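Local coordinates for octenoyl-CoA reductase/carboxylase (Streptomyces sp., PDB 4A0S), which catalyses the NADPH-dependent reductive carboxylation of 2-octenoyl-CoA, which supplies an unusual extender unit for cinnabaramide polyketide biosynthesis, at residues S72-N75 / Y76-W80; A97-G100 / G101-R105; L268-N271 / R272-G276. One frame throughout, in Å; residues are numbered along the deposited sequence.

Contact 1: residues S72-N75 / Y76-W80. With NAP (NADP nicotinamide-adenine-dinucleotide phosphate), chain F.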
loop_
_atom_site.group_PDB
_atom_site.type_symbol
_atom_site.label_atom_id
_atom_site.label_comp_id
_atom_site.label_asym_id
_atom_site.label_seq_id
_atom_site.Cartn_x
_atom_site.Cartn_y
_atom_site.Cartn_z
ATOM N N SER A 72 24.772 26.288 3.353
ATOM C CA SER A 72 23.711 25.676 4.104
ATOM C C SER A 72 22.482 26.497 3.758
ATOM O O SER A 72 22.468 27.200 2.736
ATOM C CB SER A 72 24.056 25.736 5.592
ATOM O OG SER A 72 23.111 25.052 6.382
ATOM N N SER A 73 21.431 26.396 4.563
ATOM C CA SER A 73 20.261 27.204 4.303
ATOM C C SER A 73 19.598 27.499 5.624
ATOM O O SER A 73 19.831 26.797 6.627
ATOM C CB SER A 73 19.286 26.448 3.399
ATOM O OG SER A 73 18.567 25.490 4.152
ATOM N N ILE A 74 18.759 28.526 5.635
ATOM C CA ILE A 74 17.874 28.702 6.772
ATOM C C ILE A 74 16.677 27.797 6.554
ATOM O O ILE A 74 16.080 27.775 5.460
ATOM C CB ILE A 74 17.411 30.161 6.947
ATOM C CG1 ILE A 74 18.619 31.083 6.981
ATOM C CG2 ILE A 74 16.569 30.299 8.216
ATOM C CD1 ILE A 74 19.560 30.798 8.137
ATOM N N ASN A 75 16.374 27.014 7.581
ATOM C CA ASN A 75 15.154 26.269 7.617
ATOM C C ASN A 75 14.320 26.819 8.710
ATOM O O ASN A 75 14.817 27.534 9.580
ATOM C CB ASN A 75 15.443 24.793 7.835
ATOM C CG ASN A 75 15.847 24.141 6.570
ATOM O OD1 ASN A 75 15.012 23.914 5.703
ATOM N ND2 ASN A 75 17.135 23.911 6.408
ATOM N N TYR A 76 13.037 26.513 8.672
ATOM C CA TYR A 76 12.232 27.062 9.701
ATOM C C TYR A 76 12.683 26.529 11.044
ATOM O O TYR A 76 12.620 27.243 12.022
ATOM C CB TYR A 76 10.730 26.921 9.444
ATOM C CG TYR A 76 10.027 28.153 9.941
ATOM C CD1 TYR A 76 9.878 28.371 11.306
ATOM C CD2 TYR A 76 9.573 29.132 9.067
ATOM C CE1 TYR A 76 9.269 29.510 11.803
ATOM C CE2 TYR A 76 8.951 30.297 9.559
ATOM C CZ TYR A 76 8.813 30.474 10.940
ATOM O OH TYR A 76 8.182 31.583 11.478
ATOM N N ASN A 77 13.186 25.293 11.084
ATOM C CA ASN A 77 13.623 24.746 12.363
ATOM C C ASN A 77 14.793 25.538 12.960
ATOM O O ASN A 77 14.951 25.587 14.182
ATOM C CB ASN A 77 13.901 23.228 12.321
ATOM C CG ASN A 77 15.120 22.857 11.463
ATOM O OD1 ASN A 77 15.684 23.683 10.760
ATOM N ND2 ASN A 77 15.525 21.589 11.528
ATOM N N THR A 78 15.572 26.174 12.086
ATOM C CA THR A 78 16.642 27.079 12.488
ATOM C C THR A 78 16.033 28.237 13.246
ATOM O O THR A 78 16.507 28.599 14.322
ATOM C CB THR A 78 17.426 27.609 11.262
ATOM O OG1 THR A 78 17.732 26.513 10.387
ATOM C CG2 THR A 78 18.732 28.328 11.700
ATOM N N VAL A 79 14.981 28.814 12.671
ATOM C CA VAL A 79 14.165 29.829 13.325
ATOM C C VAL A 79 13.561 29.330 14.641
ATOM O O VAL A 79 13.693 30.010 15.655
ATOM C CB VAL A 79 13.033 30.331 12.400
ATOM C CG1 VAL A 79 12.153 31.355 13.111
ATOM C CG2 VAL A 79 13.608 30.888 11.097
ATOM N N TRP A 80 12.889 28.176 14.625
ATOM C CA TRP A 80 12.335 27.621 15.859
ATOM C C TRP A 80 13.436 27.499 16.911
ATOM O O TRP A 80 13.231 27.893 18.052
ATOM C CB TRP A 80 11.715 26.233 15.649
ATOM C CG TRP A 80 10.533 26.172 14.747
ATOM C CD1 TRP A 80 10.358 25.321 13.693
ATOM C CD2 TRP A 80 9.367 26.994 14.797
ATOM N NE1 TRP A 80 9.146 25.551 13.093
ATOM C CE2 TRP A 80 8.522 26.579 13.742
ATOM C CE3 TRP A 80 8.958 28.050 15.621
ATOM C CZ2 TRP A 80 7.276 27.173 13.497
ATOM C CZ3 TRP A 80 7.725 28.645 15.385
ATOM C CH2 TRP A 80 6.893 28.200 14.330
HETATM P PA NAP F . 9.004 28.917 5.050
HETATM O O1A NAP F . 10.081 28.847 3.903
HETATM O O2A NAP F . 9.037 30.131 5.930
HETATM O O5B NAP F . 7.638 28.853 4.346
HETATM C C5B NAP F . 6.496 28.758 5.173
HETATM C C4B NAP F . 5.335 29.332 4.378
HETATM O O4B NAP F . 4.182 29.180 5.218
HETATM C C3B NAP F . 5.489 30.839 4.078
HETATM O O3B NAP F . 5.637 30.939 2.677
HETATM C C2B NAP F . 4.128 31.432 4.409
HETATM O O2B NAP F . 3.233 31.375 3.299
HETATM C C1B NAP F . 3.588 30.533 5.463
HETATM N N9A NAP F . 4.095 31.007 6.776
HETATM C C8A NAP F . 5.261 31.602 7.074
HETATM N N7A NAP F . 5.342 31.835 8.391
HETATM C C5A NAP F . 4.211 31.377 8.910
HETATM C C6A NAP F . 3.721 31.366 10.192
HETATM N N6A NAP F . 4.461 31.852 11.188
HETATM N N1A NAP F . 2.529 30.830 10.402
HETATM C C2A NAP F . 1.813 30.311 9.408
HETATM N N3A NAP F . 2.231 30.324 8.162
HETATM C C4A NAP F . 3.431 30.851 7.901
HETATM O O3 NAP F . 9.091 27.617 5.980
HETATM P PN NAP F . 9.136 26.117 5.405
HETATM O O1N NAP F . 10.679 25.839 5.327
HETATM O O2N NAP F . 8.302 25.902 4.168
HETATM O O5D NAP F . 8.552 25.384 6.697
HETATM C C5D NAP F . 7.161 25.580 6.928
HETATM C C4D NAP F . 6.847 24.775 8.156
HETATM O O4D NAP F . 7.221 23.388 7.844
HETATM C C3D NAP F . 7.695 25.163 9.368
HETATM O O3D NAP F . 6.765 25.062 10.466
HETATM C C2D NAP F . 8.757 24.087 9.441
HETATM O O2D NAP F . 9.220 23.884 10.797
HETATM C C1D NAP F . 7.900 22.903 9.037
HETATM N N1N NAP F . 8.786 21.957 8.400
HETATM C C2N NAP F . 8.709 20.649 8.826
HETATM C C3N NAP F . 9.548 19.768 8.204
HETATM C C7N NAP F . 9.475 18.367 8.674
HETATM O O7N NAP F . 8.628 17.996 9.493
HETATM N N7N NAP F . 10.416 17.620 8.163
HETATM C C4N NAP F . 10.435 20.154 7.194
HETATM C C5N NAP F . 10.511 21.462 6.747
HETATM C C6N NAP F . 9.667 22.374 7.358
HETATM P P2B NAP F . 1.944 32.331 3.412
HETATM O O1X NAP F . 1.552 32.281 1.831
HETATM O O2X NAP F . 0.791 31.638 4.299
HETATM O O3X NAP F . 2.551 33.613 3.929
HETATM O O HOH W 1 19.184 25.009 8.364
HETATM O O HOH W 2 12.311 24.533 6.814
#
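The rings of Tyr76 and Trp80, one helical turn apart, meet with Tyr76 CD1 3.3 Å above one face of the indole, nearer its border than its middle. The edges of both rings are turned to the cofactor. In the plane of the phenol ring lies the pyrophosphate oxygen NAP O2A, 3.3 Å from Tyr76 CD2; at the indole edge sits the ribose hydroxyl NAP O3D, while Trp80 NE1 donates a slightly bent hydrogen bond to the adjacent ribose hydroxyl oxygen, NAP O2D (2.8 Å, 145°). Behind the rings, Asn75 is the N-cap residue that joins strand 64-73 to helix 76-82 in the GroES-like domain, a strand-to-helix turn placed against the nicotinamide ribose and the pyrophosphate of NADP. Its amide makes no capping bond; instead the backbone N of Asn75 donates a nearly straight bond to Thr78 OG1 (3.2 Å, 158°) across the first turn of the helix. Thr78 reaches it because OG1 stands anti to its own carbonyl carbon, beside the backbone N (chi1 -46°). The same hydroxyl shares a water with Ser73 O and Asn75 ND2, 2.6 Å from Ser73 O, so that a buried strand carbonyl is satisfied through the turn. Asn75 ND2 also bonds Asp116 OD1. On its other branch, Asn75 OD1 meets a second water, which accepts from Tyr76 N (2.8 Å) and lies close to NAP O1N, linking the start of the helix to the cofactor. Asn77 OD1 presses on Asn75 CB at 3.1 Å; its ND2 bonds Ser115 OG, and the residue touches octanoyl-coenzyme A. The side chains of Ile74 and Val79 cross at about a right angle, their CG2 atoms 4.2 Å apart, with helix 393-401 touching both.

Contact 2: residues A97-G100 / G101-R105; sequences ARQG and GWATR
Gly100 O accepts from Ala103 N (3.0 Å), which approaches from above the carbonyl plane, and has Ala103 CB packed against it. Trp102 O, one peptide unit before that donor, is gripped three times by Arg105. The arginine NE gives the straight, short bond (2.7 Å, 166°), in the carbonyl plane and on a lone pair; NH2 and the backbone N of Arg105 add two weak ones. Arg105 curls back to do this, its chain turned at chi3 (-51°), and the guanidinium edge then faces the carbonyl while one of its faces lies against the indole rim, Trp102 CE3 standing 3.6 Å above the guanidinium plane. The carbonyl, with Glu59 O and Glu64, holds the guanidinium in its orientation, and the indole borders it on that side. Upstream, a type I beta turn from Ala97 to Gly100 is closed by Gly100 N to Ala97 O. Both Gly100 and Gly101 have positive phi, a combination that favours glycine and lets the chain reverse between the two turns. The reversal brings Ala97 back beside Thr104: Ala97 CA makes a CH-O contact with Ala103 O (3.4 Å), and Thr104 CG2 touches Ala97 O and Gly100 CA, 3.6 Å from the latter. Gln99 extends past Ala103, its NE2 3.7 Å from Ala103 CB, and bonds Asn96 O just upstream. The double turn follows helix 89-97 and, through the 3-10 segment that begins at Trp102, leads toward strand 110-112 on the surface of the domain; Arg105 forms a salt bridge with Glu64 at the start of strand 64-73, and Trp102 NE1 bonds Ile126 O of the second subunit, beyond the end of that subunit's strand 117-124.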
loop_
_atom_site.group_PDB
_atom_site.type_symbol
_atom_site.label_atom_id
_atom_site.label_comp_id
_atom_site.label_asym_id
_atom_site.label_seq_id
_atom_site.Cartn_x
_atom_site.Cartn_y
_atom_site.Cartn_z
ATOM N N ALA A 97 22.049 13.089 24.053
ATOM C CA ALA A 97 23.218 12.687 24.841
ATOM C C ALA A 97 22.947 11.609 25.888
ATOM O O ALA A 97 23.875 10.916 26.318
ATOM C CB ALA A 97 23.834 13.888 25.496
ATOM N N ARG A 98 21.688 11.443 26.288
ATOM C CA ARG A 98 21.345 10.457 27.327
ATOM C C ARG A 98 21.522 9.028 26.819
ATOM O O ARG A 98 21.534 8.074 27.605
ATOM C CB ARG A 98 19.916 10.669 27.829
ATOM C CG ARG A 98 19.806 11.667 28.975
ATOM C CD ARG A 98 18.346 11.957 29.261
ATOM N NE ARG A 98 18.078 13.399 29.291
ATOM C CZ ARG A 98 16.958 13.960 28.847
ATOM N NH1 ARG A 98 15.993 13.203 28.334
ATOM N NH2 ARG A 98 16.800 15.280 28.908
ATOM N N GLN A 99 21.674 8.894 25.501
ATOM C CA GLN A 99 21.937 7.596 24.878
ATOM C C GLN A 99 23.318 7.067 25.225
ATOM O O GLN A 99 23.588 5.874 25.056
ATOM C CB GLN A 99 21.889 7.715 23.368
ATOM C CG GLN A 99 20.568 8.052 22.737
ATOM C CD GLN A 99 20.762 8.083 21.250
ATOM O OE1 GLN A 99 20.828 7.027 20.603
ATOM N NE2 GLN A 99 20.953 9.274 20.703
ATOM N N GLY A 100 24.204 7.958 25.661
ATOM C CA GLY A 100 25.562 7.585 25.997
ATOM C C GLY A 100 26.438 7.405 24.768
ATOM O O GLY A 100 26.032 7.711 23.635
ATOM N N GLY A 101 27.644 6.903 25.001
ATOM C CA GLY A 101 28.589 6.644 23.928
ATOM C C GLY A 101 28.806 7.900 23.132
ATOM O O GLY A 101 28.939 9.003 23.685
ATOM N N TRP A 102 28.797 7.736 21.817
ATOM C CA TRP A 102 29.081 8.844 20.924
ATOM C C TRP A 102 28.070 9.960 21.019
ATOM O O TRP A 102 28.396 11.105 20.712
ATOM C CB TRP A 102 29.193 8.344 19.498
ATOM C CG TRP A 102 30.444 7.575 19.291
ATOM C CD1 TRP A 102 30.572 6.219 19.207
ATOM C CD2 TRP A 102 31.767 8.121 19.162
ATOM N NE1 TRP A 102 31.904 5.883 19.018
ATOM C CE2 TRP A 102 32.655 7.032 18.994
ATOM C CE3 TRP A 102 32.288 9.424 19.176
ATOM C CZ2 TRP A 102 34.037 7.207 18.829
ATOM C CZ3 TRP A 102 33.661 9.599 19.002
ATOM C CH2 TRP A 102 34.519 8.488 18.842
ATOM N N ALA A 103 26.854 9.643 21.464
ATOM C CA ALA A 103 25.800 10.662 21.521
ATOM C C ALA A 103 26.099 11.775 22.515
ATOM O O ALA A 103 25.592 12.879 22.354
ATOM C CB ALA A 103 24.441 10.041 21.813
ATOM N N THR A 104 26.926 11.501 23.526
ATOM C CA THR A 104 27.096 12.500 24.593
ATOM C C THR A 104 27.716 13.783 24.047
ATOM O O THR A 104 27.516 14.840 24.601
ATOM C CB THR A 104 27.914 12.005 25.831
ATOM O OG1 THR A 104 29.305 12.018 25.520
ATOM C CG2 THR A 104 27.495 10.621 26.263
ATOM N N ARG A 105 28.449 13.679 22.943
ATOM C CA ARG A 105 29.062 14.853 22.318
ATOM C C ARG A 105 28.060 15.943 21.992
ATOM O O ARG A 105 28.405 17.120 22.023
ATOM C CB ARG A 105 29.807 14.483 21.040
ATOM C CG ARG A 105 31.046 13.602 21.234
ATOM C CD ARG A 105 31.407 13.043 19.867
ATOM N NE ARG A 105 30.206 12.450 19.262
ATOM C CZ ARG A 105 29.955 12.365 17.963
ATOM N NH1 ARG A 105 30.820 12.827 17.065
ATOM N NH2 ARG A 105 28.830 11.800 17.568
#

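Contact 3: residues L268-N271 / R272-G276. With NAP (NADP nicotinamide-adenine-dinucleotide phosphate), chain F.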
loop_
_atom_site.group_PDB
_atom_site.type_symbol
_atom_site.label_atom_id
_atom_site.label_comp_id
_atom_site.label_asym_id
_atom_site.label_seq_id
_atom_site.Cartn_x
_atom_site.Cartn_y
_atom_site.Cartn_z
ATOM N N LEU A 268 -2.041 27.904 -10.916
ATOM C CA LEU A 268 -3.263 27.938 -10.134
ATOM C C LEU A 268 -2.908 28.401 -8.745
ATOM O O LEU A 268 -2.209 27.716 -7.991
ATOM C CB LEU A 268 -3.948 26.578 -10.085
ATOM C CG LEU A 268 -4.283 25.980 -11.452
ATOM C CD1 LEU A 268 -4.941 24.640 -11.230
ATOM C CD2 LEU A 268 -5.163 26.914 -12.296
ATOM N N VAL A 269 -3.364 29.603 -8.437
ATOM C CA VAL A 269 -2.984 30.253 -7.217
ATOM C C VAL A 269 -4.211 30.802 -6.537
ATOM O O VAL A 269 -5.084 31.401 -7.175
ATOM C CB VAL A 269 -1.989 31.393 -7.491
ATOM C CG1 VAL A 269 -1.480 31.965 -6.189
ATOM C CG2 VAL A 269 -0.850 30.874 -8.349
ATOM N N ILE A 270 -4.277 30.551 -5.236
ATOM C CA ILE A 270 -5.322 31.100 -4.388
ATOM C C ILE A 270 -4.650 32.029 -3.390
ATOM O O ILE A 270 -3.795 31.599 -2.622
ATOM C CB ILE A 270 -6.110 29.988 -3.636
ATOM C CG1 ILE A 270 -6.926 29.132 -4.608
ATOM C CG2 ILE A 270 -7.025 30.581 -2.582
ATOM C CD1 ILE A 270 -7.558 27.882 -3.963
ATOM N N ASN A 271 -5.013 33.308 -3.412
ATOM C CA ASN A 271 -4.559 34.192 -2.357
ATOM C C ASN A 271 -5.481 33.988 -1.159
ATOM O O ASN A 271 -6.696 34.073 -1.291
ATOM C CB ASN A 271 -4.546 35.652 -2.813
ATOM C CG ASN A 271 -3.847 36.555 -1.821
ATOM O OD1 ASN A 271 -4.216 36.607 -0.640
ATOM N ND2 ASN A 271 -2.810 37.264 -2.286
ATOM N N ARG A 272 -4.917 33.712 0.012
ATOM C CA ARG A 272 -5.766 33.418 1.162
ATOM C C ARG A 272 -6.583 34.601 1.703
ATOM O O ARG A 272 -7.480 34.405 2.507
ATOM C CB ARG A 272 -4.995 32.694 2.265
ATOM C CG ARG A 272 -3.937 33.532 2.954
ATOM C CD ARG A 272 -3.733 33.039 4.374
ATOM N NE ARG A 272 -2.989 31.791 4.409
ATOM C CZ ARG A 272 -2.696 31.120 5.521
ATOM N NH1 ARG A 272 -3.088 31.576 6.706
ATOM N NH2 ARG A 272 -1.994 29.994 5.448
ATOM N N ALA A 273 -6.283 35.818 1.250
ATOM C CA ALA A 273 -7.149 36.978 1.512
ATOM C C ALA A 273 -8.415 36.933 0.645
ATOM O O ALA A 273 -9.490 37.371 1.066
ATOM C CB ALA A 273 -6.394 38.258 1.267
ATOM N N GLU A 274 -8.275 36.409 -0.571
ATOM C CA GLU A 274 -9.392 36.127 -1.475
ATOM C C GLU A 274 -10.397 35.189 -0.800
ATOM O O GLU A 274 -11.580 35.151 -1.165
ATOM C CB GLU A 274 -8.841 35.489 -2.758
ATOM C CG GLU A 274 -9.806 35.337 -3.936
ATOM C CD GLU A 274 -9.277 34.338 -4.972
ATOM O OE1 GLU A 274 -8.112 33.879 -4.834
ATOM O OE2 GLU A 274 -10.030 34.013 -5.919
ATOM N N LEU A 275 -9.909 34.440 0.187
ATOM C CA LEU A 275 -10.755 33.626 1.040
ATOM C C LEU A 275 -11.131 34.359 2.316
ATOM O O LEU A 275 -12.121 34.022 2.956
ATOM C CB LEU A 275 -10.045 32.333 1.416
ATOM C CG LEU A 275 -9.925 31.262 0.341
ATOM C CD1 LEU A 275 -8.732 30.383 0.668
ATOM C CD2 LEU A 275 -11.209 30.456 0.255
ATOM N N GLY A 276 -10.335 35.351 2.691
ATOM C CA GLY A 276 -10.557 36.046 3.944
ATOM C C GLY A 276 -10.154 35.170 5.112
ATOM O O GLY A 276 -10.802 35.175 6.157
HETATM P PA NAP F . 9.004 28.917 5.050
HETATM O O1A NAP F . 10.081 28.847 3.903
HETATM O O2A NAP F . 9.037 30.131 5.930
HETATM O O5B NAP F . 7.638 28.853 4.346
HETATM C C5B NAP F . 6.496 28.758 5.173
HETATM C C4B NAP F . 5.335 29.332 4.378
HETATM O O4B NAP F . 4.182 29.180 5.218
HETATM C C3B NAP F . 5.489 30.839 4.078
HETATM O O3B NAP F . 5.637 30.939 2.677
HETATM C C2B NAP F . 4.128 31.432 4.409
HETATM O O2B NAP F . 3.233 31.375 3.299
HETATM C C1B NAP F . 3.588 30.533 5.463
HETATM N N9A NAP F . 4.095 31.007 6.776
HETATM C C8A NAP F . 5.261 31.602 7.074
HETATM N N7A NAP F . 5.342 31.835 8.391
HETATM C C5A NAP F . 4.211 31.377 8.910
HETATM C C6A NAP F . 3.721 31.366 10.192
HETATM N N6A NAP F . 4.461 31.852 11.188
HETATM N N1A NAP F . 2.529 30.830 10.402
HETATM C C2A NAP F . 1.813 30.311 9.408
HETATM N N3A NAP F . 2.231 30.324 8.162
HETATM C C4A NAP F . 3.431 30.851 7.901
HETATM O O3 NAP F . 9.091 27.617 5.980
HETATM P PN NAP F . 9.136 26.117 5.405
HETATM O O1N NAP F . 10.679 25.839 5.327
HETATM O O2N NAP F . 8.302 25.902 4.168
HETATM O O5D NAP F . 8.552 25.384 6.697
HETATM C C5D NAP F . 7.161 25.580 6.928
HETATM C C4D NAP F . 6.847 24.775 8.156
HETATM O O4D NAP F . 7.221 23.388 7.844
HETATM C C3D NAP F . 7.695 25.163 9.368
HETATM O O3D NAP F . 6.765 25.062 10.466
HETATM C C2D NAP F . 8.757 24.087 9.441
HETATM O O2D NAP F . 9.220 23.884 10.797
HETATM C C1D NAP F . 7.900 22.903 9.037
HETATM N N1N NAP F . 8.786 21.957 8.400
HETATM C C2N NAP F . 8.709 20.649 8.826
HETATM C C3N NAP F . 9.548 19.768 8.204
HETATM C C7N NAP F . 9.475 18.367 8.674
HETATM O O7N NAP F . 8.628 17.996 9.493
HETATM N N7N NAP F . 10.416 17.620 8.163
HETATM C C4N NAP F . 10.435 20.154 7.194
HETATM C C5N NAP F . 10.511 21.462 6.747
HETATM C C6N NAP F . 9.667 22.374 7.358
HETATM P P2B NAP F . 1.944 32.331 3.412
HETATM O O1X NAP F . 1.552 32.281 1.831
HETATM O O2X NAP F . 0.791 31.638 4.299
HETATM O O3X NAP F . 2.551 33.613 3.929
HETATM O O HOH W 3 -7.092 34.223 -7.591
#
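Glu274 CB lies over the turn, 3.0 Å from Asn271 O, the carbonyl that also receives a weak bond from Glu274 N. From there the chain runs extended: CG lies anti to the backbone N (chi1 -170°), which carries the carboxylate back along the turn toward the strand. At the tip, OE1 accepts a long, weak bond from Asn271 N (3.5 Å), comes near Ile270 CG2, and takes a bond from a water (3.0 Å) that also lies, more loosely, near Val269 O. Asn271 answers with its own side chain: OD1 accepts from Ala273 N in the carbonyl plane (2.9 Å, 161°), a well-aligned capping bond at the N-cap of the short helix 272-275, and Ala273 CB packs against the same oxygen. Without the OD1 acceptor, as with an alanine at Asn271, the amide of Ala273 is likely to lose its mate and the first turn its cap. Asn271 and Glu274 make a capping box, whose glutamate half is the weaker. On the other side of the turn, Ile270 CG2 meets Leu275 CD1 at 3.7 Å, and both side chains rest on Leu295 of helix 285-303. Gly276, with positive phi, ends the helix as the C-prime residue of a Schellman motif, with a weak bond from Gly276 N to Ala273 O (2.7 Å) and Ile277 N paired with Arg272 O. Arg272, bent at chi3 (75°), leads away from the turn and lays one face of its guanidinium toward the cofactor's adenosine 2'-phosphate, NH2 coming 3.4 Å from NAP O2X. Strand 269-271, next to 247-252 in the parallel Rossmann sheet, thus adds Arg272 to an NADP site that also includes Ser253 and Lys257.

Overall arrangement
Contact 1 is buried near the middle of the chain, contact 3 is partly buried, and contact 2 lies on the surface. Residues 72-80 and 268-276 share a plan, a strand passing into a helix through an N-cap asparagine, and both touch NADP: the first, in the GroES-like domain, at the ribose and pyrophosphate, the second, in the Rossmann part, at the 2'-phosphate. Their centres are about 26 Å apart. Contact 1 relies on aromatic rings and waters, contact 3 on a capping box and an arginine. Contact 2, about 48 Å from contact 3 centre to centre, uses two glycines and mostly backbone bonds, and touches another subunit instead of the cofactor.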